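Alpha/beta hydrolase fold protein (Sphaerobacter thermophilus, PDB 3R0V) is probably a hydrolase of the alpha/beta-hydrolase fold and binds D-malate in its pocket. Local coordinates at residues Q5-S10 / L78-D83; V27-A32 / A89-M94; P208-D213 / R236-E241. All coordinates share one frame; numbering follows the deposited sequence.

Interaction 1: residues Q5-S10 / L78-D83; sequences QTVPSS and LAAIID. With BME (beta-mercaptoethanol), chain D.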
loop_
_atom_site.group_PDB
_atom_site.type_symbol
_atom_site.label_atom_id
_atom_site.label_comp_id
_atom_site.label_asym_id
_atom_site.label_seq_id
_atom_site.Cartn_x
_atom_site.Cartn_y
_atom_site.Cartn_z
ATOM N N GLN A 5 1.531 15.239 -14.003
ATOM C CA GLN A 5 0.715 14.952 -15.173
ATOM C C GLN A 5 -0.339 13.916 -14.802
ATOM O O GLN A 5 -0.418 13.499 -13.646
ATOM C CB GLN A 5 1.584 14.407 -16.307
ATOM C CG GLN A 5 2.957 15.037 -16.422
ATOM C CD GLN A 5 3.994 14.324 -15.578
ATOM O OE1 GLN A 5 3.874 14.253 -14.354
ATOM N NE2 GLN A 5 5.018 13.782 -16.232
ATOM N N THR A 6 -1.151 13.521 -15.778
ATOM C CA THR A 6 -2.101 12.429 -15.605
ATOM C C THR A 6 -2.074 11.492 -16.807
ATOM O O THR A 6 -1.701 11.883 -17.922
ATOM C CB THR A 6 -3.568 12.918 -15.382
ATOM O OG1 THR A 6 -4.097 13.449 -16.604
ATOM C CG2 THR A 6 -3.635 13.983 -14.297
ATOM N N VAL A 7 -2.463 10.248 -16.567
ATOM C CA VAL A 7 -2.719 9.302 -17.641
ATOM C C VAL A 7 -4.070 8.683 -17.365
ATOM O O VAL A 7 -4.462 8.509 -16.198
ATOM C CB VAL A 7 -1.662 8.181 -17.721
ATOM C CG1 VAL A 7 -0.368 8.705 -18.364
ATOM C CG2 VAL A 7 -1.396 7.578 -16.343
ATOM N N PRO A 8 -4.803 8.356 -18.426
ATOM C CA PRO A 8 -6.126 7.755 -18.246
ATOM C C PRO A 8 -6.043 6.269 -17.958
ATOM O O PRO A 8 -5.299 5.529 -18.600
ATOM C CB PRO A 8 -6.786 7.968 -19.606
ATOM C CG PRO A 8 -5.643 7.980 -20.568
ATOM C CD PRO A 8 -4.484 8.603 -19.844
ATOM N N SER A 9 -6.821 5.834 -16.978
ATOM C CA SER A 9 -6.992 4.421 -16.718
ATOM C C SER A 9 -7.927 3.847 -17.791
ATOM O O SER A 9 -8.530 4.595 -18.556
ATOM C CB SER A 9 -7.599 4.237 -15.319
ATOM O OG SER A 9 -7.515 2.888 -14.902
ATOM N N SER A 10 -8.049 2.524 -17.836
ATOM C CA SER A 10 -8.913 1.860 -18.810
ATOM C C SER A 10 -10.328 2.445 -18.816
ATOM O O SER A 10 -10.932 2.613 -19.885
ATOM C CB SER A 10 -8.967 0.352 -18.532
ATOM O OG SER A 10 -9.680 -0.334 -19.551
ATOM N N LEU A 78 -2.891 1.019 -11.792
ATOM C CA LEU A 78 -1.481 0.680 -11.672
ATOM C C LEU A 78 -0.916 0.286 -13.039
ATOM O O LEU A 78 0.204 0.673 -13.387
ATOM C CB LEU A 78 -1.298 -0.426 -10.636
ATOM C CG LEU A 78 0.135 -0.931 -10.442
ATOM C CD1 LEU A 78 1.095 0.224 -10.154
ATOM C CD2 LEU A 78 0.172 -1.969 -9.309
ATOM N N ALA A 79 -1.686 -0.443 -13.842
ATOM C CA ALA A 79 -1.238 -0.771 -15.200
ATOM C C ALA A 79 -0.948 0.489 -16.031
ATOM O O ALA A 79 0.053 0.552 -16.757
ATOM C CB ALA A 79 -2.263 -1.652 -15.894
ATOM N N ALA A 80 -1.802 1.503 -15.908
ATOM C CA ALA A 80 -1.598 2.754 -16.631
ATOM C C ALA A 80 -0.340 3.464 -16.160
ATOM O O ALA A 80 0.387 4.057 -16.957
ATOM C CB ALA A 80 -2.824 3.663 -16.473
ATOM N N ILE A 81 -0.080 3.411 -14.863
ATOM C CA ILE A 81 1.115 4.037 -14.306
ATOM C C ILE A 81 2.395 3.287 -14.715
ATOM O O ILE A 81 3.422 3.909 -15.002
ATOM C CB ILE A 81 0.990 4.162 -12.762
ATOM C CG1 ILE A 81 -0.140 5.154 -12.428
ATOM C CG2 ILE A 81 2.316 4.578 -12.136
ATOM C CD1 ILE A 81 0.094 6.555 -12.935
ATOM N N ILE A 82 2.347 1.956 -14.721
ATOM C CA ILE A 82 3.483 1.184 -15.215
ATOM C C ILE A 82 3.733 1.528 -16.694
ATOM O O ILE A 82 4.884 1.608 -17.120
ATOM C CB ILE A 82 3.297 -0.328 -14.973
ATOM C CG1 ILE A 82 3.331 -0.618 -13.472
ATOM C CG2 ILE A 82 4.417 -1.142 -15.669
ATOM C CD1 ILE A 82 2.863 -1.998 -13.124
ATOM N N ASP A 83 2.674 1.747 -17.470
ATOM C CA ASP A 83 2.844 2.230 -18.846
ATOM C C ASP A 83 3.522 3.596 -18.883
ATOM O O ASP A 83 4.430 3.815 -19.695
ATOM C CB ASP A 83 1.522 2.233 -19.612
ATOM C CG ASP A 83 1.203 0.885 -20.221
ATOM O OD1 ASP A 83 2.155 0.150 -20.584
ATOM O OD2 ASP A 83 0.006 0.553 -20.328
HETATM C C1 BME D . -0.445 16.437 -11.143
HETATM C C2 BME D . -1.491 16.329 -12.250
HETATM O O1 BME D . 0.413 15.317 -11.189
HETATM S S2 BME D . -2.793 17.574 -12.076
#
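Val-7 leans with one of its methyls over Ala-80, and these two residues give up most of the surface buried here. Val-7 CG2 lies 4.2 Å from Ala-80 CB and reaches on to a second apolar partner, Ile-81, whose CD1 stands 3.9 Å away. With CG1 beside the backbone N (chi1 -77°), CG2 falls between the N and the carbonyl carbon and is the branch that meets the helix. Ala-80 suits its place because a lone methyl lets the backbone of the neighbouring segment come close: Ala-80 CB sits 3.8 Å from Pro-8 O and 4.2 Å from Ser-9 CA. The two segments join an N-terminal beta-hairpin, built from strands 6-8 and 14-16, to the outer side of helix 71-84, whose Leu-78 and Ile-81 pack against the central sheet of the alpha/beta-hydrolase fold. No hydrogen bond links the segments, but Ser-9 OG hydrogen-bonds to OD1 of Asp-77, the helix residue just before Leu-78. At the exposed start of the hairpin, O1 of a beta-mercaptoethanol, probably from the crystallisation liquor, accepts a hydrogen bond from Gln-5 N at 3.0 Å and gives one to Gln-5 O.

Interaction 2: residues V27-A32 / A89-M94; sequences VLVGGA and AFVFGM. With MLT (D-malate), chain F.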
loop_
_atom_site.group_PDB
_atom_site.type_symbol
_atom_site.label_atom_id
_atom_site.label_comp_id
_atom_site.label_asym_id
_atom_site.label_seq_id
_atom_site.Cartn_x
_atom_site.Cartn_y
_atom_site.Cartn_z
ATOM N N VAL A 27 7.836 1.994 -9.474
ATOM C CA VAL A 27 6.553 2.594 -9.142
ATOM C C VAL A 27 6.278 2.351 -7.666
ATOM O O VAL A 27 6.394 1.224 -7.173
ATOM C CB VAL A 27 5.418 1.986 -9.969
ATOM C CG1 VAL A 27 4.059 2.543 -9.505
ATOM C CG2 VAL A 27 5.628 2.278 -11.446
ATOM N N LEU A 28 5.946 3.423 -6.955
ATOM C CA LEU A 28 5.604 3.323 -5.535
ATOM C C LEU A 28 4.088 3.289 -5.414
ATOM O O LEU A 28 3.395 4.146 -5.990
ATOM C CB LEU A 28 6.159 4.517 -4.755
ATOM C CG LEU A 28 7.656 4.807 -4.913
ATOM C CD1 LEU A 28 8.116 5.922 -3.973
ATOM C CD2 LEU A 28 8.488 3.581 -4.677
ATOM N N VAL A 29 3.564 2.296 -4.696
ATOM C CA VAL A 29 2.124 2.155 -4.520
ATOM C C VAL A 29 1.775 2.375 -3.050
ATOM O O VAL A 29 2.203 1.615 -2.179
ATOM C CB VAL A 29 1.630 0.745 -4.936
ATOM C CG1 VAL A 29 0.113 0.660 -4.791
ATOM C CG2 VAL A 29 2.051 0.411 -6.371
ATOM N N GLY A 30 0.986 3.406 -2.772
ATOM C CA GLY A 30 0.671 3.745 -1.396
ATOM C C GLY A 30 -0.485 2.950 -0.823
ATOM O O GLY A 30 -1.267 2.350 -1.552
ATOM N N GLY A 31 -0.583 2.956 0.502
ATOM C CA GLY A 31 -1.627 2.226 1.202
ATOM C C GLY A 31 -2.822 3.074 1.599
ATOM O O GLY A 31 -3.096 4.114 1.004
ATOM N N ALA A 32 -3.541 2.618 2.620
ATOM C CA ALA A 32 -4.744 3.313 3.053
ATOM C C ALA A 32 -4.397 4.745 3.444
ATOM O O ALA A 32 -3.382 4.999 4.089
ATOM C CB ALA A 32 -5.402 2.564 4.211
ATOM N N ALA A 89 7.985 -2.244 -14.822
ATOM C CA ALA A 89 8.687 -1.580 -13.741
ATOM C C ALA A 89 8.883 -2.488 -12.560
ATOM O O ALA A 89 8.172 -3.481 -12.401
ATOM C CB ALA A 89 7.916 -0.345 -13.298
ATOM N N PHE A 90 9.837 -2.108 -11.718
ATOM C CA PHE A 90 9.919 -2.614 -10.353
ATOM C C PHE A 90 8.794 -1.932 -9.570
ATOM O O PHE A 90 8.445 -0.784 -9.863
ATOM C CB PHE A 90 11.250 -2.215 -9.721
ATOM C CG PHE A 90 12.471 -2.690 -10.464
ATOM C CD1 PHE A 90 12.462 -3.864 -11.199
ATOM C CD2 PHE A 90 13.639 -1.946 -10.416
ATOM C CE1 PHE A 90 13.613 -4.296 -11.863
ATOM C CE2 PHE A 90 14.778 -2.364 -11.084
ATOM C CZ PHE A 90 14.760 -3.541 -11.819
ATOM N N VAL A 91 8.232 -2.611 -8.572
ATOM C CA VAL A 91 7.161 -2.009 -7.782
ATOM C C VAL A 91 7.472 -2.153 -6.308
ATOM O O VAL A 91 7.902 -3.219 -5.874
ATOM C CB VAL A 91 5.788 -2.652 -8.088
ATOM C CG1 VAL A 91 4.736 -2.229 -7.063
ATOM C CG2 VAL A 91 5.343 -2.291 -9.488
ATOM N N PHE A 92 7.291 -1.067 -5.553
ATOM C CA PHE A 92 7.324 -1.120 -4.094
ATOM C C PHE A 92 5.949 -0.735 -3.570
ATOM O O PHE A 92 5.486 0.379 -3.806
ATOM C CB PHE A 92 8.376 -0.160 -3.519
ATOM C CG PHE A 92 8.313 -0.017 -2.007
ATOM C CD1 PHE A 92 8.414 -1.127 -1.185
ATOM C CD2 PHE A 92 8.138 1.229 -1.418
ATOM C CE1 PHE A 92 8.347 -1.002 0.202
ATOM C CE2 PHE A 92 8.087 1.359 -0.035
ATOM C CZ PHE A 92 8.195 0.245 0.766
ATOM N N GLY A 93 5.300 -1.655 -2.857
ATOM C CA GLY A 93 3.971 -1.403 -2.320
ATOM C C GLY A 93 3.991 -1.329 -0.805
ATOM O O GLY A 93 4.620 -2.148 -0.127
HETATM N N MSE A 94 3.277 -0.340 -0.277
HETATM C CA MSE A 94 3.234 -0.090 1.156
HETATM C C MSE A 94 1.875 -0.449 1.747
HETATM O O MSE A 94 0.843 0.010 1.271
HETATM C CB MSE A 94 3.540 1.383 1.433
HETATM C CG MSE A 94 4.993 1.762 1.196
HETATM SE SE MSE A 94 5.203 3.640 0.705
HETATM C CE MSE A 94 4.605 3.538 -1.149
HETATM C C1 MLT F . -2.819 0.034 5.553
HETATM O O1 MLT F . -2.592 0.478 4.381
HETATM O O2 MLT F . -3.100 -1.146 5.760
HETATM C C2 MLT F . -2.710 1.006 6.697
HETATM O O3 MLT F . -2.090 2.199 6.261
HETATM C C3 MLT F . -1.938 0.390 7.856
HETATM C C4 MLT F . -1.504 1.467 8.826
HETATM O O4 MLT F . -1.615 2.681 8.546
HETATM O O5 MLT F . -1.023 1.153 9.934
#
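The ring of Phe-92 is met by Leu-28 at its edge, near the ring plane: Leu-28 CD2 lies 4.0 Å from Phe-92 CD2 and packs as well on the CB that carries the ring. Phe-92 also touches Phe-117 of strand 111-117, while the other ring, Phe-90, turns away from strand 25-29 and stacks with Phe-260. The two segments are neighbouring parallel strands in the middle of the alpha/beta-hydrolase sheet. Four backbone hydrogen bonds join them, among them Phe-92 N to Val-27 O and Val-29 N to Phe-92 O, each 2.9 Å long. On the face opposite Leu-28 and Phe-92, branched valines fill the space beneath the helices: Val-29 CG2 stands 3.8 Å from Val-91 CG1, and Val-27 CG2 lies 3.9 Å from Ala-89 CB. The branch of Val-29 that reaches back to Val-91 is CG2, which lies anti to the carbonyl carbon. Leu-78 and Ile-81 of helix 71-84 and Ser-101 of helix 96-106 add to this face.

Beyond strand 25-29, Gly-31 and Ala-32 line the ligand pocket, and strand 89-94 leads to Ser-95 and Ser-96, which line it too. Gly-93 belongs to a GxSxG sequence with Ser-95 and Gly-97, consistent with the nucleophile elbow of the family. Gly-31 passes with its CA 3.3 Å from O of Met-94, a selenomethionine, where a beta carbon would run into that oxygen. The next residue presents its amide to the ligand, as does Ser-96, resembling an oxyanion hole: Ala-32 N donates to malate O1 over 2.9 Å, with 166° at the hydrogen.

Interaction 3: residues P208-D213 / R236-E241; sequences PTLVMD and RYVTLE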
loop_
_atom_site.group_PDB
_atom_site.type_symbol
_atom_site.label_atom_id
_atom_site.label_comp_id
_atom_site.label_asym_id
_atom_site.label_seq_id
_atom_site.Cartn_x
_atom_site.Cartn_y
_atom_site.Cartn_z
ATOM N N PRO A 208 11.107 -12.146 -8.706
ATOM C CA PRO A 208 11.836 -11.882 -7.461
ATOM C C PRO A 208 11.003 -10.971 -6.563
ATOM O O PRO A 208 10.528 -9.926 -7.005
ATOM C CB PRO A 208 13.100 -11.154 -7.934
ATOM C CG PRO A 208 13.273 -11.564 -9.394
ATOM C CD PRO A 208 11.860 -11.724 -9.905
ATOM N N THR A 209 10.850 -11.372 -5.306
ATOM C CA THR A 209 10.000 -10.647 -4.373
ATOM C C THR A 209 10.711 -10.448 -3.041
ATOM O O THR A 209 11.471 -11.304 -2.582
ATOM C CB THR A 209 8.655 -11.383 -4.162
ATOM O OG1 THR A 209 7.961 -11.447 -5.409
ATOM C CG2 THR A 209 7.762 -10.647 -3.165
ATOM N N LEU A 210 10.462 -9.294 -2.437
ATOM C CA LEU A 210 11.016 -8.939 -1.136
ATOM C C LEU A 210 9.877 -8.532 -0.213
ATOM O O LEU A 210 9.087 -7.663 -0.559
ATOM C CB LEU A 210 11.992 -7.784 -1.306
ATOM C CG LEU A 210 12.454 -7.077 -0.041
ATOM C CD1 LEU A 210 13.197 -8.062 0.815
ATOM C CD2 LEU A 210 13.338 -5.897 -0.388
ATOM N N VAL A 211 9.780 -9.188 0.940
ATOM C CA VAL A 211 8.737 -8.888 1.907
ATOM C C VAL A 211 9.410 -8.298 3.132
ATOM O O VAL A 211 10.318 -8.912 3.694
ATOM C CB VAL A 211 7.989 -10.157 2.325
ATOM C CG1 VAL A 211 6.852 -9.786 3.277
ATOM C CG2 VAL A 211 7.442 -10.894 1.114
HETATM N N MSE A 212 8.997 -7.105 3.532
HETATM C CA MSE A 212 9.654 -6.404 4.632
HETATM C C MSE A 212 8.693 -6.115 5.754
HETATM O O MSE A 212 7.519 -5.841 5.525
HETATM C CB MSE A 212 10.226 -5.068 4.166
HETATM C CG MSE A 212 11.546 -5.155 3.415
HETATM SE SE MSE A 212 11.906 -3.487 2.467
HETATM C CE MSE A 212 10.519 -3.742 1.241
ATOM N N ASP A 213 9.210 -6.162 6.975
ATOM C CA ASP A 213 8.518 -5.581 8.114
ATOM C C ASP A 213 9.501 -4.726 8.890
ATOM O O ASP A 213 10.673 -4.629 8.518
ATOM C CB ASP A 213 7.803 -6.632 8.980
ATOM C CG ASP A 213 8.738 -7.676 9.562
ATOM O OD1 ASP A 213 9.973 -7.545 9.442
ATOM O OD2 ASP A 213 8.220 -8.651 10.162
ATOM N N ARG A 236 12.205 -13.261 -0.384
ATOM C CA ARG A 236 12.961 -13.159 0.857
ATOM C C ARG A 236 12.232 -12.274 1.847
ATOM O O ARG A 236 11.379 -11.461 1.470
ATOM C CB ARG A 236 14.345 -12.591 0.601
ATOM C CG ARG A 236 15.266 -13.534 -0.154
ATOM C CD ARG A 236 16.645 -12.919 -0.257
ATOM N NE ARG A 236 17.552 -13.708 -1.083
ATOM C CZ ARG A 236 18.812 -13.364 -1.323
ATOM N NH1 ARG A 236 19.303 -12.249 -0.796
ATOM N NH2 ARG A 236 19.582 -14.129 -2.087
ATOM N N TYR A 237 12.592 -12.427 3.114
ATOM C CA TYR A 237 11.935 -11.740 4.216
ATOM C C TYR A 237 12.972 -10.934 4.988
ATOM O O TYR A 237 13.915 -11.499 5.546
ATOM C CB TYR A 237 11.268 -12.796 5.116
ATOM C CG TYR A 237 10.733 -12.317 6.445
ATOM C CD1 TYR A 237 10.258 -11.017 6.624
ATOM C CD2 TYR A 237 10.702 -13.180 7.534
ATOM C CE1 TYR A 237 9.770 -10.602 7.862
ATOM C CE2 TYR A 237 10.224 -12.779 8.756
ATOM C CZ TYR A 237 9.755 -11.492 8.922
ATOM O OH TYR A 237 9.277 -11.105 10.159
ATOM N N VAL A 238 12.808 -9.614 5.018
ATOM C CA VAL A 238 13.742 -8.734 5.707
ATOM C C VAL A 238 13.021 -7.955 6.796
ATOM O O VAL A 238 11.934 -7.408 6.572
ATOM C CB VAL A 238 14.400 -7.725 4.729
ATOM C CG1 VAL A 238 15.284 -6.721 5.474
ATOM C CG2 VAL A 238 15.196 -8.450 3.668
ATOM N N THR A 239 13.626 -7.893 7.980
ATOM C CA THR A 239 13.144 -6.998 9.030
ATOM C C THR A 239 14.047 -5.771 9.056
ATOM O O THR A 239 15.266 -5.882 9.221
ATOM C CB THR A 239 13.159 -7.666 10.420
ATOM O OG1 THR A 239 12.327 -8.832 10.392
ATOM C CG2 THR A 239 12.664 -6.701 11.488
ATOM N N LEU A 240 13.453 -4.600 8.869
ATOM C CA LEU A 240 14.223 -3.364 8.799
ATOM C C LEU A 240 14.783 -2.953 10.147
ATOM O O LEU A 240 14.331 -3.445 11.186
ATOM C CB LEU A 240 13.372 -2.244 8.220
ATOM C CG LEU A 240 12.801 -2.508 6.831
ATOM C CD1 LEU A 240 11.981 -1.288 6.427
ATOM C CD2 LEU A 240 13.893 -2.790 5.811
ATOM N N GLU A 241 15.756 -2.045 10.111
ATOM C CA GLU A 241 16.468 -1.591 11.303
ATOM C C GLU A 241 15.996 -0.218 11.776
ATOM O O GLU A 241 16.788 0.543 12.329
ATOM C CB GLU A 241 17.974 -1.511 11.026
ATOM C CG GLU A 241 18.657 -2.824 10.670
ATOM C CD GLU A 241 20.103 -2.611 10.245
ATOM O OE1 GLU A 241 20.861 -1.980 11.017
ATOM O OE2 GLU A 241 20.483 -3.053 9.136
HETATM O O HOH W 1 10.272 -9.046 12.233
#
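Strands 209-213 and 236-239 run parallel, their axes 4.8 Å apart and twisted by 27°, and close the beta-alpha-beta unit that passes through helix 219-231. Five backbone hydrogen bonds join the segments, from Arg-236 N to Thr-209 O at one end to Leu-240 N to Asp-213 O at the other. On one face Leu-210 CD1 abuts Val-238 CG2 at 3.5 Å; past the end of the strand, Leu-240 CD2 lies 4.0 Å from the selenium of Met-212, a selenomethionine. This apolar layer meets helix 249-260 through Leu-210 and Leu-240. The other face is polar at its C-terminal end. There Tyr-237 OH donates to Asp-213 OD2 over 2.7 Å, arriving on the syn side but somewhat above the carboxylate plane, which is turned 66° from the ring. Asp-213 CG lies between the backbone N and the carbonyl carbon (chi1 60°), a rotation that brings the carboxylate across to the edge of the ring. A phenylalanine at Tyr-237 would probably leave this oxygen without its phenolic donor and the carboxylate freer to turn. Asp-213 OD2 also takes a hydrogen from a water that donates to Thr-239 OG1; two donors would help offset the cost of burying it.

In the fold
Interaction 2 lies in the core, its centre about 6 Å from that of the chain; interactions 1 and 3 sit farther out, at about 17 and 15 Å. Interaction 1 is only partly buried, whereas interaction 3 is largely buried, though Arg-236 and Thr-239 on its outermost strand are exposed. Interactions 2 and 3 belong to the same sheet and touch where Phe-92 CE1 meets Met-212 CE at 3.6 Å. Interaction 1 reaches that sheet through the far side of helix 71-84, where Leu-78 and Ile-81 pack on Val-27. The chemistry follows position: a small apolar contact without hydrogen bonds between the segments, strand pairing with aliphatic faces and a ligand-binding amide, and pairing supplemented by a tyrosine, an acid and water.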